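Local coordinates for 1-deoxy-D-xylulose 5-phosphate reductoisomerase (Zymomonas mobilis, PDB 1R0K), which catalyses the NADPH-dependent rearrangement and reduction of 1-deoxy-D-xylulose 5-phosphate to 2-C-methyl-D-erythritol 4-phosphate, a divalent-metal-requiring step of isoprenoid biosynthesis, at residues Glu25-Leu28 and Asp29-Val33; Met215-Lys218 and Gly219-Ile223; Phe229-Leu233 and Glu234-Ile238; Thr273-Pro277 and Lys278-Thr282. One frame throughout, in Å; residues are numbered along the deposited sequence.

Contact 1: Glu25-Leu28 and Asp29-Val33; sequences ERNL and DRYQV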
loop_
_atom_site.group_PDB
_atom_site.type_symbol
_atom_site.label_atom_id
_atom_site.label_comp_id
_atom_site.label_asym_id
_atom_site.label_seq_id
_atom_site.Cartn_x
_atom_site.Cartn_y
_atom_site.Cartn_z
ATOM N N GLU B 25 21.602 8.645 -15.134
ATOM C CA GLU B 25 21.896 9.359 -16.366
ATOM C C GLU B 25 20.746 10.186 -16.944
ATOM O O GLU B 25 20.973 11.073 -17.772
ATOM C CB GLU B 25 22.461 8.379 -17.389
ATOM C CG GLU B 25 23.878 7.954 -17.014
ATOM C CD GLU B 25 24.495 7.005 -18.009
ATOM O OE1 GLU B 25 24.365 5.772 -17.826
ATOM O OE2 GLU B 25 25.103 7.500 -18.981
ATOM N N ARG B 26 19.525 9.910 -16.497
ATOM C CA ARG B 26 18.351 10.671 -16.929
ATOM C C ARG B 26 18.243 11.880 -16.006
ATOM O O ARG B 26 17.347 12.712 -16.150
ATOM C CB ARG B 26 17.073 9.838 -16.782
ATOM C CG ARG B 26 17.017 8.601 -17.646
ATOM C CD ARG B 26 15.821 7.727 -17.285
ATOM N NE ARG B 26 15.797 6.520 -18.103
ATOM C CZ ARG B 26 15.430 6.490 -19.378
ATOM N NH1 ARG B 26 15.042 7.604 -19.984
ATOM N NH2 ARG B 26 15.474 5.352 -20.053
ATOM N N ASN B 27 19.166 11.972 -15.055
ATOM C CA ASN B 27 19.145 13.055 -14.082
ATOM C C ASN B 27 20.538 13.521 -13.677
ATOM O O ASN B 27 20.809 13.742 -12.496
ATOM C CB ASN B 27 18.381 12.587 -12.842
ATOM C CG ASN B 27 16.934 12.254 -13.143
ATOM O OD1 ASN B 27 16.100 13.150 -13.275
ATOM N ND2 ASN B 27 16.629 10.963 -13.267
ATOM N N LEU B 28 21.422 13.679 -14.652
ATOM C CA LEU B 28 22.776 14.113 -14.359
ATOM C C LEU B 28 22.819 15.519 -13.785
ATOM O O LEU B 28 23.838 15.946 -13.246
ATOM C CB LEU B 28 23.644 14.012 -15.616
ATOM C CG LEU B 28 23.940 12.560 -16.001
ATOM C CD1 LEU B 28 24.730 12.510 -17.306
ATOM C CD2 LEU B 28 24.710 11.893 -14.864
ATOM N N ASP B 29 21.711 16.243 -13.893
ATOM C CA ASP B 29 21.661 17.593 -13.344
ATOM C C ASP B 29 21.334 17.506 -11.853
ATOM O O ASP B 29 21.473 18.484 -11.116
ATOM C CB ASP B 29 20.598 18.429 -14.066
ATOM C CG ASP B 29 19.195 17.886 -13.876
ATOM O OD1 ASP B 29 18.966 16.693 -14.172
ATOM O OD2 ASP B 29 18.317 18.658 -13.436
ATOM N N ARG B 30 20.910 16.323 -11.416
ATOM C CA ARG B 30 20.546 16.093 -10.017
ATOM C C ARG B 30 21.580 15.241 -9.280
ATOM O O ARG B 30 21.709 15.322 -8.057
ATOM C CB ARG B 30 19.181 15.397 -9.940
ATOM C CG ARG B 30 17.986 16.281 -10.290
ATOM C CD ARG B 30 16.732 15.449 -10.572
ATOM N NE ARG B 30 16.480 14.446 -9.539
ATOM C CZ ARG B 30 15.557 13.487 -9.627
ATOM N NH1 ARG B 30 14.785 13.393 -10.705
ATOM N NH2 ARG B 30 15.413 12.612 -8.637
ATOM N N TYR B 31 22.317 14.429 -10.031
ATOM C CA TYR B 31 23.310 13.543 -9.442
ATOM C C TYR B 31 24.714 13.668 -10.002
ATOM O O TYR B 31 24.906 13.796 -11.209
ATOM C CB TYR B 31 22.857 12.090 -9.596
ATOM C CG TYR B 31 21.488 11.834 -9.024
ATOM C CD1 TYR B 31 20.402 11.573 -9.858
ATOM C CD2 TYR B 31 21.269 11.885 -7.649
ATOM C CE1 TYR B 31 19.128 11.374 -9.338
ATOM C CE2 TYR B 31 19.998 11.686 -7.118
ATOM C CZ TYR B 31 18.932 11.432 -7.966
ATOM O OH TYR B 31 17.672 11.245 -7.441
ATOM N N GLN B 32 25.690 13.603 -9.103
ATOM C CA GLN B 32 27.102 13.671 -9.454
ATOM C C GLN B 32 27.742 12.336 -9.080
ATOM O O GLN B 32 27.817 11.975 -7.905
ATOM C CB GLN B 32 27.784 14.808 -8.694
ATOM C CG GLN B 32 29.297 14.682 -8.635
ATOM C CD GLN B 32 29.966 15.932 -8.104
ATOM O OE1 GLN B 32 29.558 16.486 -7.078
ATOM N NE2 GLN B 32 31.006 16.383 -8.797
ATOM N N VAL B 33 28.201 11.602 -10.086
ATOM C CA VAL B 33 28.808 10.304 -9.855
ATOM C C VAL B 33 30.220 10.387 -9.292
ATOM O O VAL B 33 31.103 10.994 -9.893
ATOM C CB VAL B 33 28.848 9.484 -11.149
ATOM C CG1 VAL B 33 29.497 8.135 -10.893
ATOM C CG2 VAL B 33 27.437 9.298 -11.680
HETATM O O HOH W 1 16.542 15.867 -13.667
#

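Contact 2: Met215-Lys218 and Gly219-Ile223; sequences MMNK and GLELI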
loop_
_atom_site.group_PDB
_atom_site.type_symbol
_atom_site.label_atom_id
_atom_site.label_comp_id
_atom_site.label_asym_id
_atom_site.label_seq_id
_atom_site.Cartn_x
_atom_site.Cartn_y
_atom_site.Cartn_z
ATOM N N MET B 215 13.194 -22.784 -3.237
ATOM C CA MET B 215 12.603 -21.736 -2.423
ATOM C C MET B 215 13.575 -21.264 -1.346
ATOM O O MET B 215 13.179 -20.633 -0.368
ATOM C CB MET B 215 11.272 -22.184 -1.802
ATOM C CG MET B 215 10.117 -22.209 -2.798
ATOM S SD MET B 215 8.487 -22.168 -2.008
ATOM C CE MET B 215 8.280 -20.405 -1.722
ATOM N N MET B 216 14.856 -21.566 -1.537
ATOM C CA MET B 216 15.884 -21.129 -0.602
ATOM C C MET B 216 15.957 -19.607 -0.717
ATOM O O MET B 216 16.225 -18.905 0.262
ATOM C CB MET B 216 17.235 -21.739 -0.975
ATOM C CG MET B 216 18.376 -21.357 -0.045
ATOM S SD MET B 216 18.119 -21.901 1.661
ATOM C CE MET B 216 18.365 -23.654 1.492
ATOM N N ASN B 217 15.710 -19.099 -1.921
ATOM C CA ASN B 217 15.743 -17.658 -2.149
ATOM C C ASN B 217 14.745 -16.990 -1.216
ATOM O O ASN B 217 15.034 -15.934 -0.662
ATOM C CB ASN B 217 15.433 -17.322 -3.620
ATOM C CG ASN B 217 13.970 -17.555 -3.996
ATOM O OD1 ASN B 217 13.377 -18.576 -3.652
ATOM N ND2 ASN B 217 13.394 -16.606 -4.724
ATOM N N LYS B 218 13.583 -17.614 -1.025
ATOM C CA LYS B 218 12.564 -17.064 -0.132
ATOM C C LYS B 218 12.994 -17.144 1.320
ATOM O O LYS B 218 12.689 -16.251 2.111
ATOM C CB LYS B 218 11.226 -17.795 -0.285
ATOM C CG LYS B 218 10.373 -17.283 -1.414
ATOM C CD LYS B 218 10.078 -15.797 -1.257
ATOM C CE LYS B 218 9.864 -15.187 -2.625
ATOM N NZ LYS B 218 9.591 -13.740 -2.592
ATOM N N GLY B 219 13.683 -18.228 1.672
ATOM C CA GLY B 219 14.149 -18.386 3.038
ATOM C C GLY B 219 15.159 -17.302 3.365
ATOM O O GLY B 219 15.146 -16.737 4.457
ATOM N N LEU B 220 16.034 -17.004 2.408
ATOM C CA LEU B 220 17.050 -15.977 2.605
ATOM C C LEU B 220 16.392 -14.604 2.688
ATOM O O LEU B 220 16.821 -13.740 3.454
ATOM C CB LEU B 220 18.067 -16.019 1.464
ATOM C CG LEU B 220 18.762 -17.377 1.312
ATOM C CD1 LEU B 220 19.673 -17.358 0.100
ATOM C CD2 LEU B 220 19.551 -17.690 2.570
ATOM N N GLU B 221 15.347 -14.408 1.894
ATOM C CA GLU B 221 14.619 -13.149 1.906
ATOM C C GLU B 221 13.977 -12.932 3.271
ATOM O O GLU B 221 13.917 -11.812 3.769
ATOM C CB GLU B 221 13.549 -13.151 0.811
ATOM C CG GLU B 221 14.112 -12.851 -0.562
ATOM C CD GLU B 221 13.095 -13.046 -1.666
ATOM O OE1 GLU B 221 11.898 -12.822 -1.414
ATOM O OE2 GLU B 221 13.503 -13.407 -2.790
ATOM N N LEU B 222 13.498 -14.011 3.877
ATOM C CA LEU B 222 12.875 -13.928 5.189
ATOM C C LEU B 222 13.907 -13.484 6.215
ATOM O O LEU B 222 13.628 -12.657 7.086
ATOM C CB LEU B 222 12.319 -15.292 5.592
ATOM C CG LEU B 222 11.768 -15.399 7.009
ATOM C CD1 LEU B 222 10.608 -14.433 7.196
ATOM C CD2 LEU B 222 11.320 -16.832 7.261
ATOM N N ILE B 223 15.104 -14.047 6.110
ATOM C CA ILE B 223 16.168 -13.710 7.035
ATOM C C ILE B 223 16.510 -12.235 6.893
ATOM O O ILE B 223 16.601 -11.518 7.883
ATOM C CB ILE B 223 17.415 -14.579 6.777
ATOM C CG1 ILE B 223 17.101 -16.032 7.144
ATOM C CG2 ILE B 223 18.598 -14.066 7.593
ATOM C CD1 ILE B 223 18.210 -17.003 6.818
HETATM O O HOH W 2 12.002 -13.484 -4.763
#

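Contact 3: Phe229-Leu233 and Glu234-Ile238; sequences FQIPL and EKFEI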
loop_
_atom_site.group_PDB
_atom_site.type_symbol
_atom_site.label_atom_id
_atom_site.label_comp_id
_atom_site.label_asym_id
_atom_site.label_seq_id
_atom_site.Cartn_x
_atom_site.Cartn_y
_atom_site.Cartn_z
ATOM N N PHE B 229 13.478 -5.117 9.217
ATOM C CA PHE B 229 12.319 -4.562 9.884
ATOM C C PHE B 229 12.197 -4.741 11.388
ATOM O O PHE B 229 11.321 -4.156 12.018
ATOM C CB PHE B 229 11.084 -5.035 9.117
ATOM C CG PHE B 229 11.161 -4.696 7.651
ATOM C CD1 PHE B 229 11.126 -3.365 7.238
ATOM C CD2 PHE B 229 11.404 -5.681 6.703
ATOM C CE1 PHE B 229 11.346 -3.020 5.899
ATOM C CE2 PHE B 229 11.626 -5.351 5.359
ATOM C CZ PHE B 229 11.599 -4.019 4.957
ATOM N N GLN B 230 13.083 -5.543 11.958
ATOM C CA GLN B 230 13.130 -5.724 13.404
ATOM C C GLN B 230 11.827 -6.031 14.140
ATOM O O GLN B 230 11.585 -5.489 15.217
ATOM C CB GLN B 230 13.768 -4.476 14.023
ATOM C CG GLN B 230 15.116 -4.102 13.409
ATOM C CD GLN B 230 16.270 -4.940 13.939
ATOM O OE1 GLN B 230 16.692 -4.778 15.085
ATOM N NE2 GLN B 230 16.785 -5.841 13.107
ATOM N N ILE B 231 10.977 -6.874 13.569
ATOM C CA ILE B 231 9.749 -7.248 14.261
ATOM C C ILE B 231 9.858 -8.740 14.563
ATOM O O ILE B 231 10.631 -9.451 13.923
ATOM C CB ILE B 231 8.468 -6.984 13.418
ATOM C CG1 ILE B 231 8.442 -7.878 12.183
ATOM C CG2 ILE B 231 8.384 -5.508 13.032
ATOM C CD1 ILE B 231 7.125 -7.816 11.432
ATOM N N PRO B 232 9.101 -9.231 15.557
ATOM C CA PRO B 232 9.126 -10.648 15.939
ATOM C C PRO B 232 8.942 -11.588 14.747
ATOM O O PRO B 232 8.073 -11.371 13.903
ATOM C CB PRO B 232 7.975 -10.753 16.936
ATOM C CG PRO B 232 8.001 -9.414 17.598
ATOM C CD PRO B 232 8.179 -8.475 16.423
ATOM N N LEU B 233 9.756 -12.636 14.695
ATOM C CA LEU B 233 9.697 -13.610 13.611
ATOM C C LEU B 233 8.296 -14.174 13.383
ATOM O O LEU B 233 7.885 -14.385 12.243
ATOM C CB LEU B 233 10.668 -14.760 13.886
ATOM C CG LEU B 233 10.710 -15.866 12.826
ATOM C CD1 LEU B 233 11.234 -15.292 11.510
ATOM C CD2 LEU B 233 11.604 -17.004 13.299
ATOM N N GLU B 234 7.561 -14.421 14.463
ATOM C CA GLU B 234 6.213 -14.967 14.341
ATOM C C GLU B 234 5.254 -14.057 13.573
ATOM O O GLU B 234 4.174 -14.490 13.170
ATOM C CB GLU B 234 5.628 -15.289 15.723
ATOM C CG GLU B 234 6.231 -14.506 16.877
ATOM C CD GLU B 234 7.694 -14.854 17.104
ATOM O OE1 GLU B 234 8.031 -16.058 17.081
ATOM O OE2 GLU B 234 8.505 -13.931 17.310
ATOM N N LYS B 235 5.646 -12.806 13.362
ATOM C CA LYS B 235 4.791 -11.870 12.638
ATOM C C LYS B 235 5.003 -11.944 11.131
ATOM O O LYS B 235 4.386 -11.195 10.377
ATOM C CB LYS B 235 5.028 -10.437 13.117
ATOM C CG LYS B 235 4.567 -10.190 14.550
ATOM C CD LYS B 235 4.419 -8.698 14.820
ATOM C CE LYS B 235 3.795 -8.436 16.185
ATOM N NZ LYS B 235 3.566 -6.982 16.415
ATOM N N PHE B 236 5.879 -12.845 10.698
ATOM C CA PHE B 236 6.141 -13.020 9.276
ATOM C C PHE B 236 5.340 -14.165 8.694
ATOM O O PHE B 236 5.139 -15.199 9.336
ATOM C CB PHE B 236 7.622 -13.283 9.012
ATOM C CG PHE B 236 8.479 -12.063 9.128
ATOM C CD1 PHE B 236 8.972 -11.658 10.364
ATOM C CD2 PHE B 236 8.780 -11.305 8.003
ATOM C CE1 PHE B 236 9.755 -10.514 10.477
ATOM C CE2 PHE B 236 9.562 -10.156 8.104
ATOM C CZ PHE B 236 10.050 -9.760 9.341
ATOM N N GLU B 237 4.880 -13.964 7.468
ATOM C CA GLU B 237 4.117 -14.966 6.748
ATOM C C GLU B 237 4.592 -14.986 5.310
ATOM O O GLU B 237 4.894 -13.942 4.736
ATOM C CB GLU B 237 2.629 -14.624 6.750
ATOM C CG GLU B 237 1.876 -15.031 7.995
ATOM C CD GLU B 237 0.442 -14.554 7.961
ATOM O OE1 GLU B 237 -0.111 -14.415 6.846
ATOM O OE2 GLU B 237 -0.134 -14.332 9.048
ATOM N N ILE B 238 4.671 -16.175 4.733
ATOM C CA ILE B 238 5.056 -16.288 3.339
ATOM C C ILE B 238 3.766 -16.670 2.633
ATOM O O ILE B 238 3.054 -17.574 3.072
ATOM C CB ILE B 238 6.124 -17.378 3.121
ATOM C CG1 ILE B 238 7.410 -16.986 3.855
ATOM C CG2 ILE B 238 6.387 -17.567 1.622
ATOM C CD1 ILE B 238 8.493 -18.049 3.789
HETATM O O HOH W 3 6.839 -16.654 11.220
#

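Contact 4: Thr273-Pro277 and Lys278-Thr282; sequences TLAWP and KRMET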
loop_
_atom_site.group_PDB
_atom_site.type_symbol
_atom_site.label_atom_id
_atom_site.label_comp_id
_atom_site.label_asym_id
_atom_site.label_seq_id
_atom_site.Cartn_x
_atom_site.Cartn_y
_atom_site.Cartn_z
ATOM N N THR B 273 14.545 4.052 -3.830
ATOM C CA THR B 273 15.673 4.250 -2.925
ATOM C C THR B 273 16.514 5.450 -3.334
ATOM O O THR B 273 17.103 6.121 -2.490
ATOM C CB THR B 273 16.585 2.995 -2.849
ATOM O OG1 THR B 273 17.269 2.815 -4.093
ATOM C CG2 THR B 273 15.757 1.748 -2.549
ATOM N N LEU B 274 16.555 5.723 -4.634
ATOM C CA LEU B 274 17.333 6.842 -5.152
ATOM C C LEU B 274 16.698 8.192 -4.803
ATOM O O LEU B 274 17.389 9.125 -4.394
ATOM C CB LEU B 274 17.504 6.698 -6.675
ATOM C CG LEU B 274 18.340 7.782 -7.364
ATOM C CD1 LEU B 274 19.721 7.854 -6.719
ATOM C CD2 LEU B 274 18.453 7.490 -8.856
ATOM N N ALA B 275 15.380 8.293 -4.934
ATOM C CA ALA B 275 14.688 9.546 -4.640
ATOM C C ALA B 275 14.348 9.761 -3.161
ATOM O O ALA B 275 14.203 10.904 -2.721
ATOM C CB ALA B 275 13.411 9.637 -5.476
ATOM N N TRP B 276 14.215 8.674 -2.402
ATOM C CA TRP B 276 13.862 8.760 -0.980
ATOM C C TRP B 276 14.555 9.941 -0.301
ATOM O O TRP B 276 15.752 10.149 -0.489
ATOM C CB TRP B 276 14.244 7.466 -0.253
ATOM C CG TRP B 276 13.551 7.329 1.063
ATOM C CD1 TRP B 276 12.301 6.816 1.283
ATOM C CD2 TRP B 276 14.018 7.804 2.329
ATOM N NE1 TRP B 276 11.962 6.948 2.607
ATOM C CE2 TRP B 276 12.995 7.551 3.272
ATOM C CE3 TRP B 276 15.200 8.422 2.758
ATOM C CZ2 TRP B 276 13.121 7.897 4.621
ATOM C CZ3 TRP B 276 15.325 8.768 4.101
ATOM C CH2 TRP B 276 14.289 8.503 5.016
ATOM N N PRO B 277 13.820 10.709 0.528
ATOM C CA PRO B 277 12.406 10.568 0.892
ATOM C C PRO B 277 11.403 11.096 -0.135
ATOM O O PRO B 277 10.197 11.110 0.121
ATOM C CB PRO B 277 12.326 11.323 2.214
ATOM C CG PRO B 277 13.261 12.466 1.971
ATOM C CD PRO B 277 14.452 11.781 1.323
ATOM N N LYS B 278 11.896 11.536 -1.287
ATOM C CA LYS B 278 11.027 12.044 -2.342
ATOM C C LYS B 278 10.734 10.910 -3.318
ATOM O O LYS B 278 11.113 9.764 -3.084
ATOM C CB LYS B 278 11.716 13.189 -3.092
ATOM C CG LYS B 278 12.165 14.332 -2.206
ATOM C CD LYS B 278 12.887 15.394 -3.023
ATOM C CE LYS B 278 13.280 16.586 -2.161
ATOM N NZ LYS B 278 13.982 17.631 -2.958
ATOM N N ARG B 279 10.054 11.236 -4.411
ATOM C CA ARG B 279 9.742 10.253 -5.440
ATOM C C ARG B 279 10.231 10.829 -6.762
ATOM O O ARG B 279 10.251 12.050 -6.946
ATOM C CB ARG B 279 8.233 10.001 -5.523
ATOM C CG ARG B 279 7.638 9.282 -4.325
ATOM C CD ARG B 279 7.794 7.773 -4.429
ATOM N NE ARG B 279 7.126 7.094 -3.317
ATOM C CZ ARG B 279 6.874 5.788 -3.275
ATOM N NH1 ARG B 279 7.234 5.001 -4.284
ATOM N NH2 ARG B 279 6.253 5.266 -2.223
ATOM N N MET B 280 10.641 9.957 -7.672
ATOM C CA MET B 280 11.114 10.401 -8.975
ATOM C C MET B 280 10.429 9.578 -10.045
ATOM O O MET B 280 9.988 8.459 -9.796
ATOM C CB MET B 280 12.625 10.206 -9.099
ATOM C CG MET B 280 13.049 8.748 -9.169
ATOM S SD MET B 280 14.843 8.528 -9.109
ATOM C CE MET B 280 15.316 9.033 -10.782
ATOM N N GLU B 281 10.337 10.130 -11.242
ATOM C CA GLU B 281 9.721 9.387 -12.316
ATOM C C GLU B 281 10.732 8.376 -12.858
ATOM O O GLU B 281 11.943 8.598 -12.789
ATOM C CB GLU B 281 9.283 10.340 -13.428
ATOM C CG GLU B 281 8.597 9.637 -14.584
ATOM C CD GLU B 281 7.816 10.588 -15.456
ATOM O OE1 GLU B 281 8.413 11.568 -15.946
ATOM O OE2 GLU B 281 6.604 10.350 -15.651
ATOM N N THR B 282 10.236 7.241 -13.336
ATOM C CA THR B 282 11.093 6.228 -13.954
ATOM C C THR B 282 10.284 5.748 -15.147
ATOM O O THR B 282 9.085 6.004 -15.228
ATOM C CB THR B 282 11.383 5.006 -13.041
ATOM O OG1 THR B 282 10.241 4.145 -13.009
ATOM C CG2 THR B 282 11.731 5.452 -11.621
#

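Contact 1: Glu25-Leu28 and Asp29-Val33
Asn-27 O accepts two backbone hydrogen bonds from the residues that follow it. Arg-30 N gives the shorter, 2.8 Å to Asn-27 O, and Tyr-31 N the longer, 3.0 Å to the same oxygen. With Leu-28 and Asp-29 both near helical backbone angles, the first bond closes a type I beta turn. The side chains of Asn-27 and Asp-29 are tied through water 1, which donates to Asn-27 OD1 at 2.8 Å and to Asp-29 OD1 at 2.6 Å. Asn-27 OD1 also lies 2.9 Å from Arg-30 NH1; the two side chains run side by side in the same direction, with amide and guanidinium planes 58° apart. The other end of the amide is taken by the preceding helix, where Asn-27 ND2 bonds to Leu-23 O, an anchor that helps fix the rotation of the group. The arginine chain is bent at its third torsion (chi3 49°), which curls the guanidinium back past the amide and brings Arg-30 NH2 to 2.9 Å from Tyr-31 OH in a weak hydrogen bond. Packing completes the set: Asn-27 CB touches Tyr-31 CD1 at 3.7 Å, while Arg-30 CB sits over one face of the tyrosine ring, offset toward its rim. Tyr-31 is buried and touches Ile-24 of helix 15-25 and Leu-274 of helix 267-275. This tight connection turns the chain from helix 15-25 into strand 31-38, which lies parallel beside strand 5-10, and so belongs to the first beta-alpha-beta crossover of the Rossmann-type nucleotide-binding domain.

Contact 2: Met215-Lys218 and Gly219-Ile223
Lys-218 NZ and Glu-221 OE1 form a salt bridge of 2.7 Å, one helical turn apart. The ammonium meets the carboxylate on the syn side of OE1, 18° out of its plane. A bend at the second torsion of the lysine (chi2 -58°) turns the chain along the helix, and its CE comes within 3.3 Å of the same oxygen, Glu-221 OE1. The second oxygen, Glu-221 OE2, receives a hydrogen bond from water 2 at 2.5 Å; that water accepts a weak one from Lys-218 NZ. Alongside, Asn-217 points the same way as Glu-221, its ND2 3.7 Å from OE2 and its amide plane turned 80° from the carboxylate. Beyond the segments, Lys-218 NZ also bonds Thr-174 O and makes a salt bridge to Glu-152, so this one cation stands between two acidic side chains and probably eases their mutual repulsion. The backbone positions all of this: Glu-221 N donates to Asn-217 O at 3.0 Å and Leu-222 N to Lys-218 O, both i to i+4. On another side of the helix Met-216 CG packs on Leu-220 CD1 at 4.2 Å, facing helix 321-337. Met-215, the N-cap, has a positive phi, the break from helix 206-214. The opening turns of helix 216-229 present a polar row consistent with the predicted substrate site, to which Asn-217, Lys-218 and Glu-221 are assigned, with Glu-221 also a predicted manganese ligand.

Contact 3: Phe229-Leu233 and Glu234-Ile238
Ile-231 holds CG1 between its backbone N and carbonyl carbon (chi1 65°), and Phe-236 swings its ring beside its own backbone N (chi1 -75°); together these torsions bring Ile-231 CG1 to 3.4 Å from Phe-236 CE1. The approach to the ring is oblique, and Ile-231 CD1 reaches on to Lys-235 CB at 3.8 Å, the two chains crossing at about a right angle. Leu-233 O lies at the edge of the same ring, near its plane, 3.5 Å from Phe-236 CD1. Two backbone hydrogen bonds make the turn itself: Lys-235 N to Pro-232 O at 2.9 Å and Phe-236 N to Leu-233 O at 3.0 Å, successive i to i+3 bonds of a 3-10 turn. Water 3 spans the exit, donating to Leu-233 O at 2.7 Å and to Phe-236 O at 2.9 Å. Lys-235, extended beyond CG, runs beside the Pro-232 ring in the same direction, and its NZ ends on Val-168 O. A serine in place of Phe-236 would probably open a gap beside Ile-231 and leave that side chain without its aromatic partner. The turn carries the chain from helix 216-229 into strand 236-240, an edge strand of the mixed sheet within this chain; Ile-231 and Phe-236 lean on Ile-171 of the adjacent parallel strand 168-175, Phe-236 also meets Ala-225 of helix 216-229, and Leu-233 packs against Met-312 and Ile-315 of helix 307-317.

Contact 4: Thr273-Pro277 and Lys278-Thr282
A type VI turn, built round a cis peptide bond between Trp-276 and Pro-277, ends helix 267-275 and joins Ala-275 to Lys-278. Its backbone angles (Trp-276 extended at psi 136°, Pro-277 at psi 5°) fit the class, and Lys-278 N closes it with a hydrogen bond to Ala-275 O at 2.8 Å. Within the turn Pro-277 CB sits 3.9 Å above the plane of the Trp-276 ring system, over its centre, as the cis bond allows. Past the turn the chain doubles back along the helix end. Ala-275 CB, pointing at the returning segment, lies 3.3 Å from Lys-278 O, 3.5 Å from Met-280 N and 3.8 Å from Met-280 CB. The methionine has CG between its backbone N and carbonyl carbon (chi1 69°), and this directs the sulfur back to the helix: Met-280 SD is 3.8 Å from Leu-274 CD2, and CE is 4.0 Å from the same methyl. Both residues also lean on Leu-23 of helix 15-25, and Met-280 packs on Asn-27 and Arg-30 as well. Replacing Met-280 by an aspartate would probably leave Leu-274 CD2 without its sulfur and methyl neighbours and put a carboxylate among the side chains that Met-280 covers. Arg-279, its CB directed away from the helix end, forms a salt bridge to Asp-254 and a cation-pi contact with Tyr-252, both of the second subunit; Glu-281 pairs with Arg-169 of that subunit. Apolar side chains thus hold the segment to its own helix, while its charged residues Arg-279 and Glu-281 bind the partner chain.

In the fold
The four contacts fall into two touching pairs. Contacts 1 and 4 have centres about 13 Å apart and meet where Asn-27 ND2 lies 3.4 Å from Met-280 CE and Tyr-31 OH 3.5 Å from Leu-274 CG, so the first crossover of the nucleotide-binding domain rests on the end of helix 267-275. Contacts 2 and 3 are equally close and join through Leu-222 CD1 and Phe-236 CB at 3.7 Å. Contact 2 holds predicted substrate and metal residues; the Phe-236 side chain of contact 3 is about 9 Å from that of Glu-221. Contact 4 stays outside the predicted NADPH site, the Leu-274 side chain about 10 Å from that of Ile-16.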